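Local coordinates for protein beta-glucosidase (Chaetomella raphigera, PDB 6JXG) that probably hydrolyses terminal, non-reducing beta-D-glucosyl residues and releases beta-D-glucose, acting as a secreted family 3 glycoside hydrolase in cellulose breakdown, at residues I114-E119 against G547-P552; A120-E125 against A154-G159; V557-F562 against Q633-L638; F178-L183 against A683-P688; E125-D130 against L136-T141. All coordinates share one frame; numbering follows the deposited sequence.

Interaction 1 (I114-E119 against G547-P552)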
# COMPACT_ATOMS: atom_id res chain seq x y z
N ILE A 114 7.31 3.53 0.75
CA ILE A 114 7.18 2.59 -0.36
C ILE A 114 7.70 1.21 0.08
O ILE A 114 7.27 0.18 -0.45
CB ILE A 114 7.89 3.05 -1.66
CG1 ILE A 114 9.42 3.04 -1.54
CG2 ILE A 114 7.40 4.43 -2.15
CD1 ILE A 114 10.12 3.39 -2.89
N GLY A 115 8.63 1.19 1.06
CA GLY A 115 9.21 -0.04 1.56
C GLY A 115 10.61 -0.37 1.00
O GLY A 115 10.89 -1.51 0.81
N LYS A 116 11.45 0.66 0.81
CA LYS A 116 12.83 0.53 0.37
C LYS A 116 13.67 -0.35 1.33
O LYS A 116 14.66 -0.99 0.88
CB LYS A 116 13.50 1.92 0.23
CG LYS A 116 14.85 2.03 0.97
CD LYS A 116 15.04 3.37 1.45
CE LYS A 116 15.73 3.63 2.73
NZ LYS A 116 17.18 3.73 2.70
N ILE A 117 13.27 -0.37 2.60
CA ILE A 117 13.92 -1.20 3.65
C ILE A 117 13.02 -2.36 3.97
O ILE A 117 11.92 -2.18 4.54
CB ILE A 117 14.25 -0.41 4.94
CG1 ILE A 117 15.14 0.79 4.62
CG2 ILE A 117 14.81 -1.33 6.01
CD1 ILE A 117 15.22 1.81 5.71
N PRO A 118 13.45 -3.58 3.62
CA PRO A 118 12.50 -4.71 3.71
C PRO A 118 11.96 -4.99 5.14
O PRO A 118 10.83 -5.52 5.31
CB PRO A 118 13.28 -5.88 3.14
CG PRO A 118 14.71 -5.46 3.24
CD PRO A 118 14.79 -3.98 3.15
N GLU A 119 12.76 -4.63 6.14
CA GLU A 119 12.39 -4.81 7.53
C GLU A 119 11.40 -3.77 8.05
O GLU A 119 10.85 -3.92 9.14
CB GLU A 119 13.62 -4.69 8.46
CG GLU A 119 14.65 -5.81 8.25
CD GLU A 119 15.69 -5.51 7.16
OE1 GLU A 119 15.56 -4.51 6.40
OE2 GLU A 119 16.67 -6.36 7.02
N GLY A 547 20.53 6.36 12.77
CA GLY A 547 20.65 7.83 12.84
C GLY A 547 19.93 8.42 11.61
O GLY A 547 18.76 8.05 11.33
N ASP A 548 20.58 9.27 10.87
CA ASP A 548 20.00 9.78 9.63
C ASP A 548 20.20 8.79 8.51
O ASP A 548 21.13 7.97 8.54
CB ASP A 548 20.68 11.11 9.20
CG ASP A 548 20.28 12.28 10.06
OD1 ASP A 548 19.39 12.20 10.97
OD2 ASP A 548 20.86 13.32 9.81
N ASP A 549 19.32 8.86 7.52
CA ASP A 549 19.44 8.05 6.32
C ASP A 549 19.73 8.99 5.15
O ASP A 549 18.93 9.83 4.81
CB ASP A 549 18.17 7.20 6.12
CG ASP A 549 18.32 6.15 4.99
OD1 ASP A 549 19.31 6.18 4.22
OD2 ASP A 549 17.39 5.28 4.84
N ASN A 550 20.91 8.84 4.53
CA ASN A 550 21.29 9.65 3.37
C ASN A 550 21.01 8.97 2.04
O ASN A 550 21.39 9.42 0.96
CB ASN A 550 22.74 10.12 3.48
CG ASN A 550 22.90 11.09 4.64
OD1 ASN A 550 22.51 12.25 4.56
ND2 ASN A 550 23.47 10.62 5.71
N PHE A 551 20.27 7.89 2.13
CA PHE A 551 19.77 7.23 0.95
C PHE A 551 20.89 7.01 -0.11
O PHE A 551 20.73 7.37 -1.26
CB PHE A 551 18.58 7.93 0.34
CG PHE A 551 17.29 7.81 1.15
CD1 PHE A 551 17.20 8.31 2.46
CD2 PHE A 551 16.17 7.22 0.63
CE1 PHE A 551 16.02 8.22 3.19
CE2 PHE A 551 14.99 7.15 1.36
CZ PHE A 551 14.94 7.59 2.65
N PRO A 552 22.04 6.44 0.29
CA PRO A 552 23.17 6.35 -0.67
C PRO A 552 22.89 5.38 -1.84
O PRO A 552 23.48 5.46 -2.88
CB PRO A 552 24.34 5.87 0.22
CG PRO A 552 23.64 5.07 1.25
CD PRO A 552 22.42 5.88 1.59
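Lys-116 carries the contact, reaching across to Asp-549 and Phe-551 with the outer half of a bent chain, CD to NZ. Lys-116 CE lies 3.8 Å above one face of the Phe-551 ring, displaced toward the rim, while Lys-116 NZ stands 4.2 Å from its centroid, 10° off the ring normal: a cation-pi contact. Lys-116 NZ also forms a salt bridge of 2.7 Å with Asp-549 OD2, on its syn side. Lysine suits the place by offering methylenes to a ring and a charge to an acid. Next, Ile-117 sets CD1 4.2 Å from Asp-549 OD2, an apolar neighbour beside the ion pair. Asp-549 OD1 accepts from Phe-551 N at 2.9 Å, an Asx turn that fixes the carboxylate against the backbone leading into Phe-551. Glu-553 gives the buried ammonium a second salt bridge. The contact joins the N-terminal and C-terminal family 3 domains: the loop between strand 105-106 and helix 131-147 meets the loop preceding helix 559-564, with Tyr-182 of helix 175-182 packing against both Lys-116 and Phe-551.

Interaction 2 (A120-E125 against A154-G159)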
# COMPACT_ATOMS: atom_id res chain seq x y z
N ALA A 120 11.28 -2.66 7.37
CA ALA A 120 10.55 -1.55 7.93
C ALA A 120 9.08 -1.87 8.23
O ALA A 120 8.39 -2.66 7.55
CB ALA A 120 10.74 -0.29 7.12
N GLY A 121 8.61 -1.36 9.36
CA GLY A 121 7.44 -1.99 9.99
C GLY A 121 6.07 -1.72 9.37
O GLY A 121 5.13 -2.46 9.67
N ARG A 122 5.95 -0.66 8.56
CA ARG A 122 4.64 -0.30 8.00
C ARG A 122 4.50 -0.58 6.50
O ARG A 122 3.52 -0.18 5.86
CB ARG A 122 4.38 1.16 8.27
CG ARG A 122 4.25 1.45 9.76
CD ARG A 122 4.00 2.94 9.95
NE ARG A 122 2.56 3.22 9.67
CZ ARG A 122 1.95 4.39 9.88
NH1 ARG A 122 2.65 5.43 10.31
NH2 ARG A 122 0.66 4.51 9.64
N ASN A 123 5.44 -1.31 5.94
CA ASN A 123 5.47 -1.46 4.47
C ASN A 123 4.26 -2.19 3.91
O ASN A 123 3.77 -1.86 2.86
CB ASN A 123 6.77 -2.15 4.01
CG ASN A 123 8.00 -1.36 4.33
OD1 ASN A 123 7.93 -0.20 4.64
ND2 ASN A 123 9.17 -2.00 4.18
N TRP A 124 3.76 -3.12 4.66
CA TRP A 124 2.46 -3.79 4.40
C TRP A 124 1.23 -2.91 4.21
O TRP A 124 0.29 -3.30 3.46
CB TRP A 124 2.16 -4.85 5.49
CG TRP A 124 2.06 -4.31 6.84
CD1 TRP A 124 3.08 -4.09 7.71
CD2 TRP A 124 0.87 -3.77 7.45
NE1 TRP A 124 2.57 -3.53 8.89
CE2 TRP A 124 1.22 -3.32 8.73
CE3 TRP A 124 -0.46 -3.68 7.05
CZ2 TRP A 124 0.27 -2.76 9.64
CZ3 TRP A 124 -1.44 -3.10 7.94
CH2 TRP A 124 -1.06 -2.67 9.22
N GLU A 125 1.26 -1.70 4.77
CA GLU A 125 0.18 -0.77 4.55
C GLU A 125 0.19 -0.15 3.15
O GLU A 125 -0.86 0.34 2.65
CB GLU A 125 0.27 0.42 5.53
CG GLU A 125 0.24 0.11 7.02
CD GLU A 125 -0.23 1.27 7.87
OE1 GLU A 125 -1.35 1.82 7.61
OE2 GLU A 125 0.47 1.62 8.84
N ALA A 154 -3.59 10.74 0.87
CA ALA A 154 -2.33 10.11 0.60
C ALA A 154 -1.28 10.43 1.67
O ALA A 154 -0.92 11.62 1.91
CB ALA A 154 -1.81 10.54 -0.77
N LYS A 155 -0.72 9.40 2.27
CA LYS A 155 0.20 9.61 3.42
C LYS A 155 1.40 8.65 3.23
O LYS A 155 1.24 7.61 2.52
CB LYS A 155 -0.55 9.38 4.74
CG LYS A 155 -0.96 7.97 5.09
CD LYS A 155 -1.95 7.92 6.27
CE LYS A 155 -2.01 6.50 6.76
NZ LYS A 155 -2.92 6.30 7.90
N HIS A 156 2.54 8.88 3.84
CA HIS A 156 2.97 9.96 4.70
C HIS A 156 4.10 10.65 3.92
O HIS A 156 5.08 10.00 3.50
CB HIS A 156 3.54 9.42 6.01
CG HIS A 156 2.67 8.40 6.68
ND1 HIS A 156 2.66 7.07 6.29
CD2 HIS A 156 1.76 8.52 7.66
CE1 HIS A 156 1.80 6.41 7.05
NE2 HIS A 156 1.26 7.26 7.91
N PHE A 157 3.89 11.92 3.61
CA PHE A 157 4.80 12.68 2.80
C PHE A 157 5.93 13.28 3.70
O PHE A 157 5.66 14.20 4.46
CB PHE A 157 4.05 13.84 2.12
CG PHE A 157 4.93 14.64 1.15
CD1 PHE A 157 5.11 14.18 -0.12
CD2 PHE A 157 5.60 15.83 1.56
CE1 PHE A 157 5.92 14.90 -1.05
CE2 PHE A 157 6.41 16.54 0.66
CZ PHE A 157 6.57 16.04 -0.64
N ILE A 158 7.18 12.82 3.63
CA ILE A 158 7.71 11.83 2.74
C ILE A 158 9.04 11.34 3.40
O ILE A 158 9.61 12.03 4.27
CB ILE A 158 7.97 12.46 1.31
CG1 ILE A 158 8.20 11.37 0.26
CG2 ILE A 158 9.10 13.49 1.39
CD1 ILE A 158 8.04 11.78 -1.20
N GLY A 159 9.59 10.23 2.92
CA GLY A 159 10.83 9.67 3.47
C GLY A 159 10.72 9.00 4.81
O GLY A 159 11.73 8.81 5.48
O HOH W 1 -2.33 3.94 8.99
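Over one face of the Arg-122 guanidinium lies His-156, its CE1 3.2 Å above the plane and off-centre; the guanidinium edge is taken, in plane, by the Glu-125 carboxylate and a water. Arg-122 NH2 in turn lies at the edge of the imidazole, near its plane, and the two planes stand 58° apart. One face of the imidazole is roofed over its centre by Lys-155 CG. Arg-122 grips Glu-125 with two nitrogens: NE (2.8 Å) and NH2 (3.0 Å) both donate to OE2 from the same face of the carboxylate, a side-on grip that the NE and NH2 of an arginine suit well, and a bend at chi3 (79°) turns the guanidinium into it. The water donates to Glu-125 OE1 and accepts from Lys-155 NZ, each at 2.7 Å, so it links the two segments. Lys-155 NZ also hydrogen-bonds to Leu-107 O, and a hydrogen bond between His-156 ND1 and Gly-112 O helps fix the ring's rotation. Cis peptides precede His-156 and Ile-158, bending the chain where strand 151-157 ends. Polar side chains gathered at the C-terminal end of a parallel strand are typical of the catalytic end of TIM-barrel domains, consistent with this family 3 N-terminal domain.

Interaction 3 (V557-F562 against Q633-L638)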
# COMPACT_ATOMS: atom_id res chain seq x y z
N VAL A 557 16.73 0.37 -5.50
CA VAL A 557 15.99 -0.16 -4.39
C VAL A 557 15.24 -1.40 -4.91
O VAL A 557 14.82 -1.44 -6.06
CB VAL A 557 15.07 0.93 -3.92
CG1 VAL A 557 13.87 0.43 -3.25
CG2 VAL A 557 15.84 1.90 -3.01
N ASP A 558 15.13 -2.41 -4.07
CA ASP A 558 14.56 -3.67 -4.43
C ASP A 558 15.21 -4.21 -5.74
O ASP A 558 16.44 -4.19 -5.88
CB ASP A 558 13.00 -3.61 -4.45
CG ASP A 558 12.36 -5.00 -4.36
OD1 ASP A 558 12.13 -5.60 -3.26
OD2 ASP A 558 12.07 -5.48 -5.47
N TYR A 559 14.41 -4.67 -6.69
CA TYR A 559 14.94 -5.36 -7.88
C TYR A 559 15.89 -4.53 -8.73
O TYR A 559 16.73 -5.07 -9.43
CB TYR A 559 13.83 -5.95 -8.78
CG TYR A 559 12.96 -4.92 -9.51
CD1 TYR A 559 13.17 -4.65 -10.83
CD2 TYR A 559 11.92 -4.25 -8.85
CE1 TYR A 559 12.43 -3.71 -11.52
CE2 TYR A 559 11.13 -3.38 -9.55
CZ TYR A 559 11.41 -3.07 -10.87
OH TYR A 559 10.64 -2.13 -11.54
N ARG A 560 15.70 -3.21 -8.72
CA ARG A 560 16.62 -2.29 -9.39
C ARG A 560 18.07 -2.50 -8.90
O ARG A 560 19.00 -2.48 -9.71
CB ARG A 560 16.19 -0.84 -9.11
CG ARG A 560 14.85 -0.43 -9.74
CD ARG A 560 14.31 0.85 -9.06
NE ARG A 560 13.41 1.59 -9.96
CZ ARG A 560 12.15 1.25 -10.23
NH1 ARG A 560 11.63 0.21 -9.61
NH2 ARG A 560 11.44 1.91 -11.17
N HIS A 561 18.23 -2.71 -7.61
CA HIS A 561 19.53 -3.06 -7.04
C HIS A 561 20.04 -4.42 -7.42
O HIS A 561 21.21 -4.57 -7.85
CB HIS A 561 19.52 -2.90 -5.52
CG HIS A 561 20.72 -3.46 -4.83
ND1 HIS A 561 21.98 -2.93 -4.93
CD2 HIS A 561 20.81 -4.51 -3.98
CE1 HIS A 561 22.81 -3.64 -4.19
NE2 HIS A 561 22.12 -4.60 -3.59
N PHE A 562 19.19 -5.42 -7.26
CA PHE A 562 19.59 -6.80 -7.63
C PHE A 562 20.04 -6.79 -9.09
O PHE A 562 21.08 -7.43 -9.42
CB PHE A 562 18.48 -7.81 -7.37
CG PHE A 562 18.21 -8.04 -5.91
CD1 PHE A 562 18.70 -9.16 -5.28
CD2 PHE A 562 17.46 -7.11 -5.15
CE1 PHE A 562 18.45 -9.40 -3.96
CE2 PHE A 562 17.28 -7.31 -3.78
CZ PHE A 562 17.76 -8.47 -3.18
N GLN A 633 4.00 -8.29 -17.74
CA GLN A 633 4.74 -7.15 -17.21
C GLN A 633 5.61 -6.59 -18.29
O GLN A 633 6.18 -7.37 -19.08
CB GLN A 633 5.61 -7.52 -16.04
CG GLN A 633 4.77 -8.06 -14.90
CD GLN A 633 5.53 -8.91 -13.92
OE1 GLN A 633 6.64 -8.58 -13.52
NE2 GLN A 633 4.92 -10.00 -13.50
N LEU A 634 5.72 -5.25 -18.29
CA LEU A 634 6.59 -4.49 -19.18
C LEU A 634 7.59 -3.72 -18.37
O LEU A 634 7.19 -2.89 -17.53
CB LEU A 634 5.77 -3.44 -19.93
CG LEU A 634 6.23 -2.77 -21.21
CD1 LEU A 634 5.80 -1.35 -21.40
CD2 LEU A 634 7.58 -3.09 -21.76
N TYR A 635 8.87 -3.92 -18.69
CA TYR A 635 10.04 -3.24 -18.11
C TYR A 635 10.76 -2.49 -19.27
O TYR A 635 10.83 -2.96 -20.46
CB TYR A 635 11.00 -4.23 -17.43
CG TYR A 635 10.38 -4.95 -16.25
CD1 TYR A 635 10.51 -4.46 -14.96
CD2 TYR A 635 9.57 -6.07 -16.44
CE1 TYR A 635 9.90 -5.12 -13.88
CE2 TYR A 635 8.96 -6.71 -15.36
CZ TYR A 635 9.09 -6.20 -14.09
OH TYR A 635 8.45 -6.87 -13.06
N ILE A 636 11.18 -1.28 -18.95
CA ILE A 636 11.83 -0.40 -19.92
C ILE A 636 13.25 -0.12 -19.52
O ILE A 636 13.56 0.09 -18.33
CB ILE A 636 11.02 0.87 -20.06
CG1 ILE A 636 9.70 0.45 -20.73
CG2 ILE A 636 11.79 1.94 -20.81
CD1 ILE A 636 8.87 1.56 -21.24
N GLY A 637 14.15 -0.15 -20.50
CA GLY A 637 15.54 0.22 -20.29
C GLY A 637 15.75 1.50 -21.04
O GLY A 637 15.28 1.64 -22.16
N LEU A 638 16.35 2.49 -20.40
CA LEU A 638 16.52 3.79 -21.05
C LEU A 638 17.73 3.79 -21.98
O LEU A 638 18.68 3.08 -21.75
CB LEU A 638 16.75 4.85 -19.98
CG LEU A 638 15.65 5.71 -19.43
CD1 LEU A 638 14.18 5.39 -19.80
CD2 LEU A 638 15.94 5.87 -17.96
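Tyr-559 and Tyr-635 make the whole contact, and nearly equal areas of each are buried by it. The rings approach obliquely, CE1 of Tyr-559 lying 3.7 Å from CE1 of Tyr-635, with centroids 5.8 Å apart and planes at 84°. At the first turn of helix 559-564, Tyr-559 has CG between the backbone N and the carbonyl carbon (chi1 69°), which sends the ring toward strand 628-637. Phe-573 stacks on this ring and also touches Tyr-635. Each phenol has its own polar tie: Tyr-635 OH donates to Gln-633 OE1 at 2.5 Å, in the carbonyl plane, whereas Tyr-559 OH is hydrogen-bonded to Asp-130 OD1 and the backbone N of Leu-650. Tyrosine fits both positions because it brings a broad apolar ring and a hydroxyl at its far end. Between the C-terminal family 3 domain and the fibronectin type III-like domain the two rings thus meet without a mutual hydrogen bond, Tyr-559 to Leu-650 giving a polar link, and the bonded hydroxyls probably limit ring shifts.

Interaction 4 (F178-L183 against A683-P688)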
# COMPACT_ATOMS: atom_id res chain seq x y z
N PHE A 178 14.63 11.37 -5.36
CA PHE A 178 13.38 11.93 -4.81
C PHE A 178 12.28 11.88 -5.85
O PHE A 178 11.17 11.35 -5.60
CB PHE A 178 13.65 13.34 -4.28
CG PHE A 178 12.46 13.96 -3.58
CD1 PHE A 178 12.15 13.60 -2.29
CD2 PHE A 178 11.75 14.93 -4.16
CE1 PHE A 178 11.08 14.19 -1.61
CE2 PHE A 178 10.65 15.52 -3.50
CZ PHE A 178 10.32 15.12 -2.23
N HIS A 179 12.55 12.41 -7.05
CA HIS A 179 11.52 12.48 -8.09
C HIS A 179 11.13 11.15 -8.76
O HIS A 179 9.93 10.93 -9.06
CB HIS A 179 11.98 13.49 -9.17
CG HIS A 179 11.84 14.91 -8.73
ND1 HIS A 179 12.77 15.55 -7.94
CD2 HIS A 179 10.84 15.79 -8.93
CE1 HIS A 179 12.35 16.78 -7.69
NE2 HIS A 179 11.18 16.95 -8.29
N GLU A 180 12.12 10.29 -9.00
CA GLU A 180 11.87 9.03 -9.73
C GLU A 180 11.34 7.92 -8.90
O GLU A 180 10.77 6.97 -9.47
CB GLU A 180 13.08 8.52 -10.50
CG GLU A 180 13.33 9.42 -11.68
CD GLU A 180 14.55 9.05 -12.55
OE1 GLU A 180 14.93 7.87 -12.69
OE2 GLU A 180 15.06 10.01 -13.11
N LEU A 181 11.56 7.98 -7.60
CA LEU A 181 11.26 6.87 -6.75
C LEU A 181 10.19 7.30 -5.71
O LEU A 181 9.03 6.97 -5.89
CB LEU A 181 12.54 6.35 -6.15
CG LEU A 181 12.47 5.08 -5.45
CD1 LEU A 181 11.82 4.06 -6.43
CD2 LEU A 181 13.85 4.68 -5.00
N TYR A 182 10.57 8.07 -4.70
CA TYR A 182 9.69 8.33 -3.56
C TYR A 182 8.50 9.28 -3.86
O TYR A 182 7.40 9.07 -3.42
CB TYR A 182 10.52 8.81 -2.31
CG TYR A 182 11.55 7.78 -1.94
CD1 TYR A 182 11.15 6.62 -1.30
CD2 TYR A 182 12.87 7.85 -2.44
CE1 TYR A 182 12.08 5.61 -1.01
CE2 TYR A 182 13.76 6.83 -2.21
CZ TYR A 182 13.38 5.70 -1.48
OH TYR A 182 14.26 4.60 -1.22
N LEU A 183 8.74 10.31 -4.62
CA LEU A 183 7.66 11.23 -5.06
C LEU A 183 6.65 10.65 -6.04
O LEU A 183 5.46 11.05 -6.06
CB LEU A 183 8.30 12.51 -5.63
CG LEU A 183 7.30 13.67 -5.84
CD1 LEU A 183 6.75 14.12 -4.51
CD2 LEU A 183 7.99 14.80 -6.62
N ALA A 683 16.60 20.71 -13.79
CA ALA A 683 15.51 20.64 -12.78
C ALA A 683 14.17 20.41 -13.39
O ALA A 683 13.22 21.13 -13.13
CB ALA A 683 15.51 21.88 -11.88
N GLN A 684 14.08 19.41 -14.28
CA GLN A 684 12.85 19.04 -14.91
C GLN A 684 12.90 17.61 -15.45
O GLN A 684 13.96 17.01 -15.58
CB GLN A 684 12.57 19.98 -16.07
CG GLN A 684 13.46 19.85 -17.29
CD GLN A 684 13.33 21.10 -18.19
OE1 GLN A 684 12.63 21.12 -19.20
NE2 GLN A 684 13.98 22.15 -17.79
N TRP A 685 11.75 17.12 -15.84
CA TRP A 685 11.68 15.77 -16.49
C TRP A 685 12.17 15.88 -17.91
O TRP A 685 11.74 16.80 -18.62
CB TRP A 685 10.26 15.26 -16.49
CG TRP A 685 9.83 14.80 -15.11
CD1 TRP A 685 9.13 15.51 -14.17
CD2 TRP A 685 10.11 13.52 -14.54
NE1 TRP A 685 8.96 14.72 -13.02
CE2 TRP A 685 9.57 13.51 -13.21
CE3 TRP A 685 10.78 12.39 -15.00
CZ2 TRP A 685 9.68 12.44 -12.38
CZ3 TRP A 685 10.90 11.28 -14.15
CH2 TRP A 685 10.30 11.31 -12.84
N VAL A 686 13.06 14.98 -18.34
CA VAL A 686 13.45 14.94 -19.73
C VAL A 686 12.99 13.62 -20.38
O VAL A 686 13.13 12.56 -19.79
CB VAL A 686 14.97 15.15 -19.86
CG1 VAL A 686 15.41 15.00 -21.31
CG2 VAL A 686 15.34 16.58 -19.43
N THR A 687 12.47 13.72 -21.58
CA THR A 687 12.20 12.56 -22.41
C THR A 687 13.25 12.38 -23.49
O THR A 687 13.29 13.20 -24.41
CB THR A 687 10.88 12.71 -23.13
OG1 THR A 687 9.91 13.19 -22.19
CG2 THR A 687 10.40 11.36 -23.69
N PRO A 688 14.07 11.32 -23.42
CA PRO A 688 15.13 11.13 -24.42
C PRO A 688 14.64 11.10 -25.87
O PRO A 688 13.49 10.70 -26.22
CB PRO A 688 15.74 9.76 -24.07
CG PRO A 688 15.36 9.50 -22.66
CD PRO A 688 14.04 10.24 -22.42
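Trp-685 projects from a beta-hairpin of the fibronectin type III-like domain onto His-179 and Glu-180 of helix 175-182, which belongs to the TIM-barrel-like N-terminal domain. The hairpin pairs strand 677-679 with strand 684-686, and at its turn Ala-683 and Gln-684 both face Asp-679 as a G1 beta bulge; Ala-683 takes the positive phi of 51°. The first bond of the Trp-685 side chain does not aim at the helix, yet tryptophan suits the place because its indole is long enough to bring the six-membered ring there. Trp-685 CZ2 approaches His-179 O at 3.7 Å, the oxygen lying at the ring edge near the plane, and comes to 4.1 Å from His-179 CB. Trp-678 is a common neighbour: the imidazole of His-179 stacks on it, while Trp-685 meets it edge-to-face. His-179 is also held by Glu-222 through NE2 and by Asp-175 O through ND1, and Glu-180 OE2 forms a salt bridge with Arg-176 NE and a hydrogen bond with Trp-678 N. The extended Glu-180 chain (chi2 179°) carries the carboxylate past the ring and leaves the CG methylene against the indole. The helix widens here into a pi-type turn, Leu-183 N bonding Phe-178 O at 2.8 Å. Glu-180 CG rests 3.8 Å from Trp-685 CH2 and 3.9 Å from Trp-685 CZ3.

Interaction 5 (E125-D130 against L136-T141)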
# COMPACT_ATOMS: atom_id res chain seq x y z
N GLU A 125 1.26 -1.70 4.77
CA GLU A 125 0.18 -0.77 4.55
C GLU A 125 0.19 -0.15 3.15
O GLU A 125 -0.86 0.34 2.65
CB GLU A 125 0.27 0.42 5.53
CG GLU A 125 0.24 0.11 7.02
CD GLU A 125 -0.23 1.27 7.87
OE1 GLU A 125 -1.35 1.82 7.61
OE2 GLU A 125 0.47 1.62 8.84
N GLY A 126 1.38 -0.17 2.54
CA GLY A 126 1.64 0.46 1.27
C GLY A 126 1.48 -0.44 0.05
O GLY A 126 0.84 -1.46 0.11
N PHE A 127 2.07 0.02 -1.07
CA PHE A 127 1.81 -0.49 -2.40
C PHE A 127 3.09 -0.83 -3.17
O PHE A 127 3.16 -0.70 -4.41
CB PHE A 127 0.98 0.53 -3.21
CG PHE A 127 -0.46 0.64 -2.78
CD1 PHE A 127 -1.25 -0.52 -2.50
CD2 PHE A 127 -1.08 1.88 -2.82
CE1 PHE A 127 -2.60 -0.39 -2.20
CE2 PHE A 127 -2.44 2.00 -2.51
CZ PHE A 127 -3.18 0.90 -2.20
N SER A 128 4.10 -1.22 -2.43
CA SER A 128 5.40 -1.77 -2.97
C SER A 128 6.51 -0.76 -3.17
O SER A 128 6.27 0.41 -3.40
CB SER A 128 5.22 -2.59 -4.23
OG SER A 128 5.37 -1.84 -5.39
N PRO A 129 7.76 -1.25 -3.17
CA PRO A 129 8.91 -0.41 -3.49
C PRO A 129 9.15 -0.18 -4.98
O PRO A 129 10.15 0.46 -5.35
CB PRO A 129 10.11 -1.18 -2.87
CG PRO A 129 9.68 -2.58 -2.93
CD PRO A 129 8.19 -2.54 -2.60
N ASP A 130 8.20 -0.59 -5.83
CA ASP A 130 8.18 -0.17 -7.23
C ASP A 130 7.27 1.03 -7.44
O ASP A 130 6.07 0.98 -7.18
CB ASP A 130 7.69 -1.28 -8.14
CG ASP A 130 7.78 -0.85 -9.58
OD1 ASP A 130 8.95 -0.87 -10.09
OD2 ASP A 130 6.74 -0.44 -10.16
N LEU A 136 -0.03 3.22 -9.72
CA LEU A 136 -1.29 2.66 -10.23
C LEU A 136 -2.23 2.20 -9.08
O LEU A 136 -3.45 2.40 -9.14
CB LEU A 136 -1.08 1.52 -11.24
CG LEU A 136 -1.07 1.94 -12.74
CD1 LEU A 136 -2.37 2.55 -13.28
CD2 LEU A 136 0.04 2.91 -12.96
N ALA A 137 -1.65 1.61 -8.05
CA ALA A 137 -2.44 1.24 -6.89
C ALA A 137 -3.03 2.48 -6.16
O ALA A 137 -4.21 2.47 -5.81
CB ALA A 137 -1.67 0.34 -5.95
N MET A 138 -2.22 3.51 -5.99
CA MET A 138 -2.61 4.76 -5.38
C MET A 138 -3.77 5.39 -6.16
O MET A 138 -4.80 5.70 -5.54
CB MET A 138 -1.45 5.78 -5.27
CG MET A 138 -0.38 5.51 -4.24
SD MET A 138 -0.89 5.49 -2.56
CE MET A 138 -1.40 7.20 -2.36
N SER A 139 -3.63 5.50 -7.49
CA SER A 139 -4.63 6.20 -8.29
C SER A 139 -5.92 5.41 -8.35
O SER A 139 -7.02 5.98 -8.15
CB SER A 139 -4.10 6.53 -9.70
OG SER A 139 -3.79 5.35 -10.38
N ASN A 140 -5.84 4.08 -8.44
CA ASN A 140 -7.07 3.33 -8.49
C ASN A 140 -7.76 3.30 -7.11
O ASN A 140 -8.97 3.31 -7.05
CB ASN A 140 -6.85 1.89 -9.00
CG ASN A 140 -6.82 1.83 -10.49
OD1 ASN A 140 -7.87 1.85 -11.14
ND2 ASN A 140 -5.62 1.77 -11.05
N THR A 141 -6.99 3.22 -6.03
CA THR A 141 -7.59 3.27 -4.67
C THR A 141 -8.29 4.62 -4.37
O THR A 141 -9.40 4.69 -3.88
CB THR A 141 -6.52 3.01 -3.60
OG1 THR A 141 -5.89 1.72 -3.84
CG2 THR A 141 -7.18 3.04 -2.25
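Phe-127 and Ala-137 bring their CA atoms to 6.4 Å where an irregular loop runs beside helix 131-147, close enough that the phenyl ring lies directly on the helix. Ala-137 CB sits over one face of the Phe-127 ring, 3.5 Å from the centroid and 15° off the normal, a CH-pi contact for which the small methyl of alanine is well suited. At the ring edge, in plane, Met-138 SD comes 3.6 Å from Phe-127 CD2, a Met-aromatic contact; bends at chi2 (-63°) and chi3 (-65°) fold the flexible thioether chain back so that the sulfur reaches the ring edge. One helical turn after Ala-137, Thr-141 brings OG1 to 3.3 Å from Phe-127 CZ. Thr-141 OG1 donates to Ala-137 O at 2.7 Å, and that carbonyl also accepts from Thr-141 N on the opposite face of its plane. This loop and helix are part of a beta-alpha-beta crossover of the TIM-barrel-like domain, linking parallel strands 105-106 and 151-157, and Pro-109 packs on both Phe-127 and Met-138. Beyond the phenylalanine, Ser-128 OG accepts from Asp-130 N at 3.1 Å, an ST turn that shapes the chain before the helix. Asp-130 is the N-cap, its OD2 taking the backbone N-H of Leu-133, while OD1 forms a salt bridge with Arg-560.

How the interactions relate
From the N terminus, the loop after strand 105-106 supplies the first segments of interactions 1, 2 and 5 in turn. Interaction 5 closes first, on the helix that follows; interaction 2 encloses it, shares Glu-125 with it, and closes on strand 151-157. Both lie within the much longer loop of interaction 1, which joins the N-terminal domain to the C-terminal family 3 domain; Asn-123 ND2, probably hydrogen-bonded to Ile-117 O, connects interactions 1 and 2. Interaction 4 opens inside that loop and closes beyond it, so the two cross. Interaction 3 falls within the span of interaction 4, and Val-557 packs on Tyr-182 between them. Both reach the fibronectin type III-like domain, interaction 4 from the N-terminal domain, interaction 3 from the C-terminal family 3 domain.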